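Local coordinates for protein dehydrogenase (PDB 3UOE) that probably acts as an oxidoreductase of the LDH2/MDH2 family, whose relatives oxidise malate or L-lactate, although its own substrate is not established, at residues Y250-G253 against L254-L258; Q70-P73 against L74-R78; M24-P27 against P28-R32; S77-K81 against G82-P86. One frame throughout, in Å; residues are numbered along the deposited sequence.

How the contacts relate
Along the chain the order is contact 3 (24-32), contact 2 (70-78), contact 4 (77-86) and contact 1 (250-258). Contacts 2 and 4 both use helix 72-80, the first at its N-terminal end and the second at its C-terminal end; they share S77 and R78, and their centres lie about 9 Å apart. Contact 3, where strand 23-26 turns into helix 28-41, has its nearest atoms about 6 Å from contact 2, and helix 28-41 packs on L72 and L76. Contact 1, on helix 246-264, is remote: its centre is about 37 Å from that of contact 3, across the chain's centre. It meets the second subunit, whereas no other chain of the assembly touches the other three.

Contact 1 (Y250-G253 against L254-L258); sequences YGLG and LAIEL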
# COMPACT_ATOMS: atom_id res chain seq x y z
N TYR A 250 2.60 5.32 -9.06
CA TYR A 250 3.84 4.75 -9.55
C TYR A 250 4.74 4.37 -8.38
O TYR A 250 5.24 3.25 -8.31
CB TYR A 250 4.53 5.74 -10.48
CG TYR A 250 6.04 5.59 -10.59
CD1 TYR A 250 6.61 4.43 -11.09
CD2 TYR A 250 6.88 6.64 -10.22
CE1 TYR A 250 8.00 4.30 -11.21
CE2 TYR A 250 8.26 6.52 -10.33
CZ TYR A 250 8.81 5.36 -10.82
OH TYR A 250 10.18 5.26 -10.92
N GLY A 251 4.92 5.30 -7.45
CA GLY A 251 5.67 5.01 -6.24
C GLY A 251 5.21 3.70 -5.60
O GLY A 251 6.01 2.85 -5.25
N LEU A 252 3.90 3.54 -5.49
CA LEU A 252 3.33 2.38 -4.81
C LEU A 252 3.53 1.09 -5.60
O LEU A 252 3.88 0.06 -5.03
CB LEU A 252 1.85 2.59 -4.52
CG LEU A 252 1.30 1.60 -3.50
CD1 LEU A 252 1.89 1.88 -2.11
CD2 LEU A 252 -0.22 1.63 -3.46
N GLY A 253 3.29 1.14 -6.91
CA GLY A 253 3.47 -0.02 -7.77
C GLY A 253 4.90 -0.52 -7.71
O GLY A 253 5.14 -1.73 -7.65
N LEU A 254 5.84 0.42 -7.73
CA LEU A 254 7.27 0.12 -7.69
C LEU A 254 7.69 -0.45 -6.33
O LEU A 254 8.48 -1.39 -6.28
CB LEU A 254 8.10 1.37 -8.01
CG LEU A 254 9.60 1.11 -8.15
CD1 LEU A 254 9.86 0.06 -9.22
CD2 LEU A 254 10.38 2.41 -8.45
N ALA A 255 7.17 0.13 -5.25
CA ALA A 255 7.39 -0.44 -3.92
C ALA A 255 6.97 -1.90 -3.92
O ALA A 255 7.74 -2.78 -3.52
CB ALA A 255 6.62 0.34 -2.86
N ILE A 256 5.76 -2.17 -4.40
CA ILE A 256 5.24 -3.53 -4.44
C ILE A 256 6.20 -4.43 -5.22
O ILE A 256 6.57 -5.51 -4.75
CB ILE A 256 3.83 -3.57 -5.04
CG1 ILE A 256 2.86 -2.84 -4.11
CG2 ILE A 256 3.37 -5.00 -5.27
CD1 ILE A 256 1.51 -2.56 -4.70
N GLU A 257 6.61 -3.97 -6.40
CA GLU A 257 7.54 -4.70 -7.24
C GLU A 257 8.76 -5.15 -6.44
O GLU A 257 9.16 -6.32 -6.47
CB GLU A 257 8.00 -3.81 -8.40
CG GLU A 257 8.84 -4.52 -9.45
CD GLU A 257 7.97 -5.31 -10.40
OE1 GLU A 257 6.98 -4.74 -10.91
OE2 GLU A 257 8.27 -6.51 -10.63
N LEU A 258 9.34 -4.21 -5.71
CA LEU A 258 10.60 -4.42 -5.01
C LEU A 258 10.41 -5.32 -3.79
O LEU A 258 11.21 -6.20 -3.55
CB LEU A 258 11.21 -3.08 -4.59
CG LEU A 258 11.42 -2.07 -5.73
CD1 LEU A 258 11.67 -0.66 -5.19
CD2 LEU A 258 12.57 -2.52 -6.63
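The ring of Y250 is met obliquely by methyl CD2 of L254. That methyl, L254 CD2, sits 3.8 Å from Y250 OH and 4.1 Å from Y250 CZ, so the leucine touches the ring at its phenolic end. This is an i to i+4 pair in a buried part of α-helix 246-264, one turn apart, with both side chains lying side by side and pointing the same way. Matching first torsions explain it: CG is anti to the backbone N in both residues (chi1 154° in Y250 and -173° in L254). The hydroxyl, Y250 OH, is hydrogen-bonded to A323 O of the second subunit; F193 of that subunit packs on L254 and A255, which places this helical surface at the dimer interface.

Four successive i to i+4 backbone bonds document the regular helix: L254 N to Y250 O, A255 N to G251 O, I256 N to L252 O and E257 N to G253 O. Around the helix, L252 and I256 make a looser apolar pair, L252 CG to I256 CD1 at 4.3 Å. In I256, CG1 lies beside its own backbone N, and this brings I256 CG1 to 3.2 Å from L252 O. E257 is buried, yet its carboxylate is well satisfied: OE2 accepts from A269 N, while OE1 accepts from G178 N and N180 ND2. The same N180 ND2 also reaches the backbone at G253 O, an acceptor that E257 N engages too, at 3.0 Å with an N-H...O angle of 161°.

Contact 2 (Q70-P73 against L74-R78); sequences QRLP and LLLSR
L72 and L76 meet one turn apart on the first turns of helix 72-80, and the backbone beneath them carries the i to i+4 bond L76 N to L72 O, 2.9 Å long and nearly straight at 171°. One residue on, S77 N donates to P73 O at 2.9 Å with a more bent angle of 153°. P73 has no N-H to offer, as suits the first turn of a helix, where amides lack a carbonyl one turn back. The amide of L74 is met by water: L74 N donates to water 1 at 3.0 Å, and the water donates to Q70 O at 2.7 Å, bridging i to i+4 where a direct bond would otherwise run. The side-chain polar groups find partners beyond the two segments: S77 OG in the carboxylate of D278, R71 NE in the carbonyl of S66.

The leucine pair faces neighbouring helices, with helix 28-41 touching both residues through L39. The two side chains cross obliquely. CG of L72, anti to its backbone N (chi1 -177°), leans along the helix until L72 CG stands 3.9 Å from L76 CD1.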
# COMPACT_ATOMS: atom_id res chain seq x y z
N GLN A 70 -12.20 -15.53 -18.37
CA GLN A 70 -11.32 -15.34 -19.53
C GLN A 70 -9.91 -15.84 -19.19
O GLN A 70 -9.11 -16.11 -20.08
CB GLN A 70 -11.30 -13.89 -20.03
CG GLN A 70 -10.50 -12.92 -19.16
CD GLN A 70 -10.56 -11.47 -19.68
OE1 GLN A 70 -11.64 -10.94 -19.97
NE2 GLN A 70 -9.40 -10.83 -19.77
N ARG A 71 -9.64 -15.98 -17.90
CA ARG A 71 -8.36 -16.50 -17.42
C ARG A 71 -8.24 -18.02 -17.54
O ARG A 71 -7.14 -18.55 -17.51
CB ARG A 71 -8.18 -16.15 -15.95
CG ARG A 71 -8.19 -14.68 -15.66
CD ARG A 71 -6.94 -14.05 -16.20
NE ARG A 71 -6.92 -12.63 -15.91
CZ ARG A 71 -5.81 -11.91 -15.84
NH1 ARG A 71 -4.64 -12.49 -16.03
NH2 ARG A 71 -5.89 -10.61 -15.57
N LEU A 72 -9.36 -18.72 -17.66
CA LEU A 72 -9.33 -20.17 -17.51
C LEU A 72 -8.57 -20.94 -18.61
O LEU A 72 -7.75 -21.81 -18.30
CB LEU A 72 -10.74 -20.73 -17.30
CG LEU A 72 -10.87 -22.24 -17.07
CD1 LEU A 72 -10.03 -22.69 -15.86
CD2 LEU A 72 -12.34 -22.65 -16.91
N PRO A 73 -8.84 -20.63 -19.89
CA PRO A 73 -8.24 -21.41 -20.98
C PRO A 73 -6.71 -21.45 -20.90
O PRO A 73 -6.10 -22.46 -21.23
CB PRO A 73 -8.69 -20.66 -22.24
CG PRO A 73 -9.98 -20.01 -21.83
CD PRO A 73 -9.74 -19.58 -20.40
N LEU A 74 -6.12 -20.35 -20.44
CA LEU A 74 -4.67 -20.29 -20.32
C LEU A 74 -4.19 -21.28 -19.24
O LEU A 74 -3.26 -22.06 -19.47
CB LEU A 74 -4.22 -18.85 -20.05
CG LEU A 74 -2.92 -18.31 -20.66
CD1 LEU A 74 -2.85 -18.55 -22.15
CD2 LEU A 74 -2.78 -16.83 -20.37
N LEU A 75 -4.84 -21.26 -18.08
CA LEU A 75 -4.51 -22.22 -17.03
C LEU A 75 -4.67 -23.66 -17.50
O LEU A 75 -3.80 -24.51 -17.26
CB LEU A 75 -5.39 -21.99 -15.80
CG LEU A 75 -5.29 -20.61 -15.13
CD1 LEU A 75 -6.31 -20.50 -14.00
CD2 LEU A 75 -3.88 -20.34 -14.62
N LEU A 76 -5.78 -23.95 -18.18
CA LEU A 76 -6.03 -25.27 -18.72
C LEU A 76 -4.88 -25.66 -19.65
O LEU A 76 -4.37 -26.77 -19.60
CB LEU A 76 -7.37 -25.32 -19.47
CG LEU A 76 -8.64 -25.07 -18.64
CD1 LEU A 76 -9.89 -25.10 -19.51
CD2 LEU A 76 -8.75 -26.08 -17.50
N SER A 77 -4.47 -24.72 -20.49
CA SER A 77 -3.38 -24.97 -21.44
C SER A 77 -2.05 -25.22 -20.71
O SER A 77 -1.28 -26.11 -21.07
CB SER A 77 -3.26 -23.79 -22.41
OG SER A 77 -2.31 -24.06 -23.41
N ARG A 78 -1.80 -24.42 -19.68
CA ARG A 78 -0.57 -24.55 -18.92
C ARG A 78 -0.51 -25.89 -18.18
O ARG A 78 0.55 -26.48 -18.02
CB ARG A 78 -0.41 -23.37 -17.95
CG ARG A 78 -0.16 -22.04 -18.65
CD ARG A 78 0.04 -20.88 -17.66
NE ARG A 78 1.22 -21.10 -16.82
CZ ARG A 78 2.46 -20.82 -17.20
NH1 ARG A 78 2.71 -20.29 -18.40
NH2 ARG A 78 3.47 -21.06 -16.36
O HOH W 1 -6.92 -17.47 -20.72

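Contact 3 (M24-P27 against P28-R32); sequences MRLP and PARLR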
# COMPACT_ATOMS: atom_id res chain seq x y z
N MSE A 24 -23.58 -13.69 -23.56
CA MSE A 24 -24.62 -14.58 -23.08
C MSE A 24 -24.69 -14.44 -21.58
O MSE A 24 -23.69 -14.18 -20.93
CB MSE A 24 -24.30 -16.03 -23.40
CG MSE A 24 -23.85 -16.27 -24.80
SE MSE A 24 -24.06 -18.17 -25.15
CE MSE A 24 -25.98 -18.21 -25.49
N ARG A 25 -25.89 -14.62 -21.04
CA ARG A 25 -26.08 -14.66 -19.60
C ARG A 25 -26.35 -16.09 -19.16
O ARG A 25 -27.21 -16.77 -19.72
CB ARG A 25 -27.23 -13.74 -19.18
CG ARG A 25 -27.48 -13.68 -17.68
CD ARG A 25 -28.16 -12.37 -17.29
NE ARG A 25 -29.27 -12.05 -18.17
CZ ARG A 25 -30.54 -12.39 -17.94
NH1 ARG A 25 -30.87 -13.07 -16.85
NH2 ARG A 25 -31.48 -12.05 -18.81
N LEU A 26 -25.59 -16.56 -18.17
CA LEU A 26 -25.70 -17.93 -17.70
C LEU A 26 -25.78 -18.00 -16.18
O LEU A 26 -25.29 -17.10 -15.49
CB LEU A 26 -24.49 -18.74 -18.19
CG LEU A 26 -24.51 -19.07 -19.68
CD1 LEU A 26 -23.23 -18.63 -20.38
CD2 LEU A 26 -24.76 -20.56 -19.89
N PRO A 27 -26.42 -19.06 -15.65
CA PRO A 27 -26.44 -19.34 -14.20
C PRO A 27 -25.03 -19.61 -13.69
O PRO A 27 -24.32 -20.41 -14.30
CB PRO A 27 -27.26 -20.63 -14.10
CG PRO A 27 -28.01 -20.74 -15.38
CD PRO A 27 -27.17 -20.06 -16.42
N PRO A 28 -24.63 -18.97 -12.59
CA PRO A 28 -23.30 -19.18 -12.01
C PRO A 28 -22.97 -20.65 -11.79
O PRO A 28 -21.85 -21.09 -12.09
CB PRO A 28 -23.38 -18.45 -10.67
CG PRO A 28 -24.39 -17.39 -10.88
CD PRO A 28 -25.39 -17.93 -11.87
N ALA A 29 -23.94 -21.42 -11.28
CA ALA A 29 -23.69 -22.83 -10.99
C ALA A 29 -23.28 -23.58 -12.24
O ALA A 29 -22.44 -24.48 -12.18
CB ALA A 29 -24.91 -23.48 -10.33
N ARG A 30 -23.87 -23.23 -13.38
CA ARG A 30 -23.53 -23.90 -14.63
C ARG A 30 -22.07 -23.66 -15.03
O ARG A 30 -21.35 -24.59 -15.40
CB ARG A 30 -24.47 -23.46 -15.77
CG ARG A 30 -24.12 -24.06 -17.12
CD ARG A 30 -25.09 -23.62 -18.22
NE ARG A 30 -24.76 -24.21 -19.52
CZ ARG A 30 -25.50 -24.09 -20.61
NH1 ARG A 30 -26.63 -23.39 -20.58
NH2 ARG A 30 -25.13 -24.68 -21.75
N LEU A 31 -21.64 -22.40 -14.96
CA LEU A 31 -20.27 -22.04 -15.27
C LEU A 31 -19.30 -22.65 -14.27
O LEU A 31 -18.23 -23.13 -14.64
CB LEU A 31 -20.10 -20.52 -15.29
CG LEU A 31 -20.94 -19.79 -16.34
CD1 LEU A 31 -20.62 -18.29 -16.34
CD2 LEU A 31 -20.71 -20.39 -17.72
N ARG A 32 -19.66 -22.63 -13.00
CA ARG A 32 -18.83 -23.27 -11.99
C ARG A 32 -18.65 -24.75 -12.32
O ARG A 32 -17.52 -25.24 -12.35
CB ARG A 32 -19.42 -23.06 -10.59
CG ARG A 32 -18.90 -24.00 -9.52
CD ARG A 32 -19.07 -23.44 -8.11
NE ARG A 32 -20.28 -22.62 -7.95
CZ ARG A 32 -20.28 -21.34 -7.58
NH1 ARG A 32 -19.13 -20.72 -7.31
NH2 ARG A 32 -21.42 -20.67 -7.47
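L26 presents its two methyls to two different residues of the following helical turn. L26 CD2 goes to R30 and lies over one face of its guanidinium, 3.5 Å from R30 NH1 and equally 3.5 Å from R30 CD, the two side chains set at a slant to each other. The other methyl, L26 CD1, turns to L31 and stands 4.1 Å from L31 CD2; here the two side chains cross at about a right angle. R30 can reach back over the leucine because its chain is fully stretched, with CG anti to the backbone N and every later torsion likewise extended.

The backbone between these side chains forms a strand-to-helix turn: the axes of strand 24-26 and helix 28-32 stand at 92°, with P27 at the N-cap position and P28 opening the helix. P27 O points into the first turn and is approached by two amides, both weakly: R30 N at 3.0 Å with a bent angle of 126°, and L31 N at 3.4 Å but straighter, at 163°.

Strand 23-26 pairs with strand 341-344 in a two-stranded antiparallel sheet, L26 being backbone hydrogen-bonded to I341. F348 of helix 345-355 packs on both L26 and R30, while I341 touches L31 and P28. At the proline junction, P27 CB lies 4.0 Å from P28 CD.

Contact 4 (S77-K81 against G82-P86); sequences SRLDK and GLANP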
# COMPACT_ATOMS: atom_id res chain seq x y z
N SER A 77 -4.47 -24.72 -20.49
CA SER A 77 -3.38 -24.97 -21.44
C SER A 77 -2.05 -25.22 -20.71
O SER A 77 -1.28 -26.11 -21.07
CB SER A 77 -3.26 -23.79 -22.41
OG SER A 77 -2.31 -24.06 -23.41
N ARG A 78 -1.80 -24.42 -19.68
CA ARG A 78 -0.57 -24.55 -18.92
C ARG A 78 -0.51 -25.89 -18.18
O ARG A 78 0.55 -26.48 -18.02
CB ARG A 78 -0.41 -23.37 -17.95
CG ARG A 78 -0.16 -22.04 -18.65
CD ARG A 78 0.04 -20.88 -17.66
NE ARG A 78 1.22 -21.10 -16.82
CZ ARG A 78 2.46 -20.82 -17.20
NH1 ARG A 78 2.71 -20.29 -18.40
NH2 ARG A 78 3.47 -21.06 -16.36
N LEU A 79 -1.66 -26.35 -17.73
CA LEU A 79 -1.75 -27.65 -17.10
C LEU A 79 -1.43 -28.76 -18.09
O LEU A 79 -0.61 -29.64 -17.81
CB LEU A 79 -3.15 -27.85 -16.51
CG LEU A 79 -3.45 -27.04 -15.25
CD1 LEU A 79 -4.94 -26.94 -15.01
CD2 LEU A 79 -2.72 -27.62 -14.03
N ASP A 80 -2.08 -28.72 -19.26
CA ASP A 80 -1.86 -29.71 -20.31
C ASP A 80 -0.40 -29.78 -20.75
O ASP A 80 0.05 -30.78 -21.30
CB ASP A 80 -2.70 -29.35 -21.55
CG ASP A 80 -4.17 -29.65 -21.37
OD1 ASP A 80 -4.53 -30.53 -20.54
OD2 ASP A 80 -4.98 -29.01 -22.06
N LYS A 81 0.34 -28.70 -20.53
CA LYS A 81 1.67 -28.61 -21.11
C LYS A 81 2.75 -28.82 -20.07
O LYS A 81 3.93 -28.73 -20.37
CB LYS A 81 1.86 -27.28 -21.83
CG LYS A 81 1.06 -27.16 -23.12
CD LYS A 81 1.29 -25.81 -23.78
CE LYS A 81 0.52 -25.66 -25.09
NZ LYS A 81 1.01 -26.58 -26.16
N GLY A 82 2.34 -29.10 -18.84
CA GLY A 82 3.29 -29.36 -17.77
C GLY A 82 3.94 -28.10 -17.20
O GLY A 82 4.94 -28.17 -16.49
N LEU A 83 3.36 -26.95 -17.52
CA LEU A 83 3.83 -25.68 -16.98
C LEU A 83 3.15 -25.39 -15.65
O LEU A 83 3.69 -24.67 -14.81
CB LEU A 83 3.55 -24.56 -17.97
CG LEU A 83 4.29 -24.62 -19.30
CD1 LEU A 83 3.71 -23.57 -20.23
CD2 LEU A 83 5.80 -24.40 -19.09
N ALA A 84 1.94 -25.93 -15.48
CA ALA A 84 1.25 -25.88 -14.20
C ALA A 84 1.10 -27.29 -13.63
O ALA A 84 0.79 -28.23 -14.37
CB ALA A 84 -0.13 -25.22 -14.35
N ASN A 85 1.32 -27.39 -12.32
CA ASN A 85 1.26 -28.65 -11.58
C ASN A 85 -0.13 -28.82 -10.96
O ASN A 85 -0.52 -28.04 -10.10
CB ASN A 85 2.34 -28.63 -10.50
CG ASN A 85 2.36 -29.88 -9.65
OD1 ASN A 85 1.36 -30.59 -9.54
ND2 ASN A 85 3.50 -30.13 -9.01
N PRO A 86 -0.87 -29.85 -11.39
CA PRO A 86 -2.29 -29.96 -11.01
C PRO A 86 -2.56 -30.35 -9.55
O PRO A 86 -3.68 -30.13 -9.08
CB PRO A 86 -2.84 -31.03 -11.97
CG PRO A 86 -1.65 -31.88 -12.33
CD PRO A 86 -0.44 -30.95 -12.28
O HOH W 2 4.77 -22.18 -14.08
O HOH W 3 1.33 -30.53 -15.70
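L79 CD2 touches A84 CB at 3.5 Å, the closest apolar approach between helix end and loop, and reaches on to P86 CB at 4.0 Å. A second side-chain contact comes from L83, whose CB lies over one face of the R78 guanidinium, 3.8 Å above its plane and offset toward the rim, the two side chains crossing at about a right angle. R78 gets there through a chain bent at chi3 (62°), which turns the flat group against the leucine.

The backbone sets these positions. R78 O accepts from two amides: L83 N at 2.9 Å, almost in line with the carbonyl, and A84 N, also at 2.9 Å, from above the carbonyl plane. The bonds L83 N to R78 O and G82 N to L79 O, with the positive phi of G82 (77°), make a Schellman motif, to which A84 N to R78 O is an added bond. The motif ends helix 72-80 and turns the chain back so that A84 faces L79.

Two waters add bridges. Water 3 donates to both L79 O and A84 O, and water 2, in the plane of the guanidinium at its edge, joins R78 NH2 weakly to L83 O. Further out, D80 forms a salt bridge with R42. R78 NE binds N138 OD1 and R78 NH1 binds the carbonyls of D277 and H280, all neutral acceptors, with D278 also touching the side chain. With one face against L83 CB, the guanidinium acts as a multiple donor that ties the helix end to the loops carrying N138, D277 and H280.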